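Side-chain contact in takeout-like protein 1 (Epiphyas postvittana, PDB 3E8T), which binds ubiquinone-8 in a long internal pocket and probably serves as a carrier of hydrophobic ligands in insects: residues V141-Y146 against K203-F208. Sequence-based numbering, arbitrary orientation. Where two conformers were deposited one is given.
Sequences VIFKKY and KNIKHF. With UQ8 (Ubiquinone-8), chain B.
Strand 141-146 and helix 203-208 come nearest at F143 and K206: their CA atoms are 5.4 Å apart, and the two axes, 7.6 Å apart at closest, run roughly antiparallel at 152°. Water joins the backbones where they meet, donating to V141 O and K206 O and accepting from F143 N. K206 packs its CB and CG alongside F143 CB, then extends its aliphatic chain across toward the strand. Only the last torsion (chi4 58°) departs from extended, and this bend turns the ammonium onto the strand, where K206 NZ donates to F143 O at 2.7 Å, nearly in line with the carbonyl bond (166°). A second water links K206 NZ to K144 NZ; the two ammonium nitrogens stay 5.4 Å apart, and the salt bridge of K144 with E132 probably eases their like charges. I142 CG2 lies 3.6 Å from K206 NZ. On the ligand side, the F143 ring reaches I205 obliquely, CE2 lying 3.5 Å from CG2. That methyl also touches ubiquinone C1M, while I205 CD1 lies 3.5 Å from C12 of the isoprenoid tail. F143 thus packs against a pocket-lining residue, an example of helix-on-sheet packing in the takeout/JHBP fold, whose long helix and curled antiparallel sheet enclose an elongated ligand.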
loop_
_atom_site.group_PDB
_atom_site.type_symbol
_atom_site.label_atom_id
_atom_site.label_comp_id
_atom_site.label_asym_id
_atom_site.label_seq_id
_atom_site.Cartn_x
_atom_site.Cartn_y
_atom_site.Cartn_z
ATOM N N VAL A 141 7.516 16.117 13.423
ATOM C CA VAL A 141 6.615 16.160 12.272
ATOM C C VAL A 141 5.389 15.324 12.584
ATOM O O VAL A 141 5.500 14.133 12.851
ATOM C CB VAL A 141 7.299 15.607 11.044
ATOM C CG1 VAL A 141 6.310 15.391 9.870
ATOM C CG2 VAL A 141 8.386 16.530 10.635
ATOM N N ILE A 142 4.218 15.960 12.512
ATOM C CA ILE A 142 2.964 15.328 12.812
ATOM C C ILE A 142 2.145 15.196 11.519
ATOM O O ILE A 142 1.670 16.155 11.001
ATOM C CB ILE A 142 2.188 16.063 13.923
ATOM C CG1 ILE A 142 3.054 16.224 15.171
ATOM C CG2 ILE A 142 0.867 15.316 14.241
ATOM C CD1 ILE A 142 3.496 14.898 15.800
ATOM N N PHE A 143 2.044 13.981 11.038
ATOM C CA PHE A 143 1.237 13.709 9.860
ATOM C C PHE A 143 -0.240 13.896 10.137
ATOM O O PHE A 143 -0.733 13.493 11.189
ATOM C CB PHE A 143 1.444 12.271 9.405
ATOM C CG PHE A 143 2.685 12.023 8.612
ATOM C CD1 PHE A 143 3.651 12.971 8.428
ATOM C CD2 PHE A 143 2.826 10.774 7.964
ATOM C CE1 PHE A 143 4.777 12.711 7.630
ATOM C CE2 PHE A 143 3.925 10.511 7.183
ATOM C CZ PHE A 143 4.900 11.459 7.026
ATOM N N LYS A 144 -0.971 14.470 9.177
ATOM C CA LYS A 144 -2.366 14.817 9.355
ATOM C C LYS A 144 -3.253 14.010 8.406
ATOM O O LYS A 144 -4.150 13.248 8.870
ATOM C CB LYS A 144 -2.570 16.312 9.142
ATOM C CG LYS A 144 -1.828 17.174 10.151
ATOM C CD LYS A 144 -2.237 16.932 11.595
ATOM C CE LYS A 144 -1.482 17.855 12.544
ATOM N NZ LYS A 144 -1.971 17.692 13.981
ATOM N N LYS A 145 -3.097 14.178 7.120
ATOM C CA LYS A 145 -3.951 13.504 6.138
ATOM C C LYS A 145 -3.063 13.000 5.022
ATOM O O LYS A 145 -1.907 13.433 4.885
ATOM C CB LYS A 145 -4.998 14.492 5.552
ATOM C CG LYS A 145 -5.949 14.991 6.559
ATOM C CD LYS A 145 -7.066 15.907 6.051
ATOM C CE LYS A 145 -7.962 15.281 5.015
ATOM N NZ LYS A 145 -9.050 16.276 4.642
ATOM N N TYR A 146 -3.592 12.099 4.222
ATOM C CA TYR A 146 -2.909 11.640 3.056
ATOM C C TYR A 146 -3.868 11.346 1.940
ATOM O O TYR A 146 -5.095 11.116 2.144
ATOM C CB TYR A 146 -2.067 10.376 3.368
ATOM C CG TYR A 146 -2.917 9.174 3.648
ATOM C CD1 TYR A 146 -3.243 8.268 2.651
ATOM C CD2 TYR A 146 -3.447 8.972 4.929
ATOM C CE1 TYR A 146 -4.064 7.191 2.914
ATOM C CE2 TYR A 146 -4.258 7.881 5.196
ATOM C CZ TYR A 146 -4.549 7.006 4.184
ATOM O OH TYR A 146 -5.364 5.929 4.488
ATOM N N LYS A 203 -0.832 5.068 9.532
ATOM C CA LYS A 203 -0.927 5.129 10.974
ATOM C C LYS A 203 0.435 4.817 11.615
ATOM O O LYS A 203 0.832 5.446 12.590
ATOM C CB LYS A 203 -2.003 4.174 11.457
ATOM C CG LYS A 203 -2.238 4.156 12.931
ATOM C CD LYS A 203 -3.220 3.094 13.247
ATOM C CE LYS A 203 -2.563 1.738 13.193
ATOM N NZ LYS A 203 -3.490 0.704 12.663
ATOM N N ASN A 204 1.158 3.831 11.087
ATOM C CA ASN A 204 2.467 3.463 11.619
ATOM C C ASN A 204 3.531 4.519 11.395
ATOM O O ASN A 204 4.301 4.842 12.318
ATOM C CB ASN A 204 2.864 2.103 11.073
ATOM C CG ASN A 204 2.204 0.971 11.850
ATOM O OD1 ASN A 204 2.690 0.572 12.906
ATOM N ND2 ASN A 204 1.100 0.447 11.342
ATOM N N ILE A 205 3.589 5.094 10.202
ATOM C CA ILE A 205 4.566 6.186 9.969
ATOM C C ILE A 205 4.244 7.406 10.841
ATOM O O ILE A 205 5.157 8.024 11.424
ATOM C CB ILE A 205 4.671 6.599 8.503
ATOM C CG1 ILE A 205 4.951 5.418 7.578
ATOM C CG2 ILE A 205 5.709 7.685 8.335
ATOM C CD1 ILE A 205 4.631 5.786 6.066
ATOM N N LYS A 206 2.972 7.757 10.927
ATOM C CA LYS A 206 2.545 8.860 11.777
ATOM C C LYS A 206 2.969 8.656 13.222
ATOM O O LYS A 206 3.514 9.561 13.867
ATOM C CB LYS A 206 1.046 9.042 11.684
ATOM C CG LYS A 206 0.485 10.074 12.593
ATOM C CD LYS A 206 -1.013 10.270 12.330
ATOM C CE LYS A 206 -1.727 11.045 13.402
ATOM N NZ LYS A 206 -1.187 12.393 13.648
ATOM N N HIS A 207 2.727 7.475 13.742
ATOM C CA HIS A 207 3.118 7.137 15.101
ATOM C C HIS A 207 4.616 7.258 15.301
ATOM O O HIS A 207 5.094 7.820 16.325
ATOM C CB HIS A 207 2.667 5.690 15.355
ATOM C CG HIS A 207 3.117 5.137 16.658
ATOM N ND1 HIS A 207 2.634 5.581 17.870
ATOM C CD2 HIS A 207 4.034 4.186 16.930
ATOM C CE1 HIS A 207 3.225 4.893 18.836
ATOM N NE2 HIS A 207 4.096 4.061 18.293
ATOM N N PHE A 208 5.372 6.722 14.358
ATOM C CA PHE A 208 6.842 6.745 14.462
ATOM C C PHE A 208 7.343 8.169 14.482
ATOM O O PHE A 208 8.138 8.581 15.356
ATOM C CB PHE A 208 7.443 5.974 13.265
ATOM C CG PHE A 208 8.957 6.107 13.114
ATOM C CD1 PHE A 208 9.764 5.332 13.871
ATOM C CD2 PHE A 208 9.545 7.010 12.212
ATOM C CE1 PHE A 208 11.151 5.424 13.761
ATOM C CE2 PHE A 208 10.895 7.115 12.103
ATOM C CZ PHE A 208 11.701 6.311 12.889
HETATM C C45 UQ8 B . -11.921 -11.732 -6.956
HETATM C C44 UQ8 B . -12.040 -10.773 -8.143
HETATM C C46 UQ8 B . -12.670 -11.505 -9.298
HETATM C C43 UQ8 B . -10.711 -10.171 -8.560
HETATM C C42 UQ8 B . -9.909 -9.683 -7.344
HETATM C C41 UQ8 B . -10.584 -8.451 -6.757
HETATM C C39 UQ8 B . -9.548 -7.400 -6.417
HETATM C C40 UQ8 B . -9.422 -6.831 -5.005
HETATM C C38 UQ8 B . -8.753 -6.893 -7.409
HETATM C C37 UQ8 B . -7.767 -5.935 -7.216
HETATM C C36 UQ8 B . -6.952 -5.924 -8.510
HETATM C C34 UQ8 B . -5.709 -5.058 -8.424
HETATM C C35 UQ8 B . -4.834 -5.170 -9.495
HETATM C C33 UQ8 B . -5.449 -4.276 -7.301
HETATM C C32 UQ8 B . -4.387 -3.407 -7.077
HETATM C C31 UQ8 B . -4.173 -3.296 -5.544
HETATM C C29 UQ8 B . -3.144 -2.246 -5.151
HETATM C C30 UQ8 B . -3.152 -0.842 -5.836
HETATM C C28 UQ8 B . -2.193 -2.540 -4.180
HETATM C C27 UQ8 B . -1.202 -1.673 -3.737
HETATM C C26 UQ8 B . -0.830 -1.936 -2.270
HETATM C C24 UQ8 B . 0.419 -1.142 -1.875
HETATM C C25 UQ8 B . 1.794 -1.504 -2.463
HETATM C C23 UQ8 B . 0.303 -0.092 -0.991
HETATM C C22 UQ8 B . 1.328 0.730 -0.515
HETATM C C21 UQ8 B . 0.765 1.879 0.321
HETATM C C19 UQ8 B . 1.741 3.024 0.597
HETATM C C20 UQ8 B . 1.070 4.213 1.282
HETATM C C18 UQ8 B . 3.021 2.572 1.313
HETATM C C17 UQ8 B . 3.923 3.766 1.658
HETATM C C16 UQ8 B . 5.381 3.359 1.926
HETATM C C14 UQ8 B . 6.096 4.515 2.617
HETATM C C15 UQ8 B . 5.794 5.956 2.166
HETATM C C13 UQ8 B . 6.989 4.294 3.664
HETATM C C12 UQ8 B . 7.643 5.327 4.330
HETATM C C11 UQ8 B . 9.004 4.914 4.927
HETATM C C9 UQ8 B . 9.938 6.127 5.092
HETATM C C10 UQ8 B . 9.178 7.464 5.056
HETATM C C8 UQ8 B . 10.721 5.971 6.393
HETATM C C7 UQ8 B . 10.301 6.977 7.468
HETATM C C6 UQ8 B . 10.982 8.358 7.315
HETATM C C1 UQ8 B . 10.215 9.520 7.462
HETATM C C1M UQ8 B . 8.854 9.385 7.739
HETATM C C2 UQ8 B . 10.777 10.796 7.332
HETATM O O2 UQ8 B . 10.100 11.819 7.467
HETATM C C3 UQ8 B . 12.128 10.931 7.058
HETATM O O3 UQ8 B . 12.674 12.174 6.933
HETATM C C3M UQ8 B . 13.038 12.680 8.216
HETATM C C4 UQ8 B . 12.916 9.797 6.899
HETATM O O4 UQ8 B . 14.247 9.950 6.628
HETATM C C4M UQ8 B . 14.438 10.796 5.484
HETATM C C5 UQ8 B . 12.348 8.522 7.024
HETATM O O5 UQ8 B . 13.074 7.534 6.889
HETATM O O HOH W 1 3.559 12.099 12.575
HETATM O O HOH W 2 -2.582 14.640 14.567
#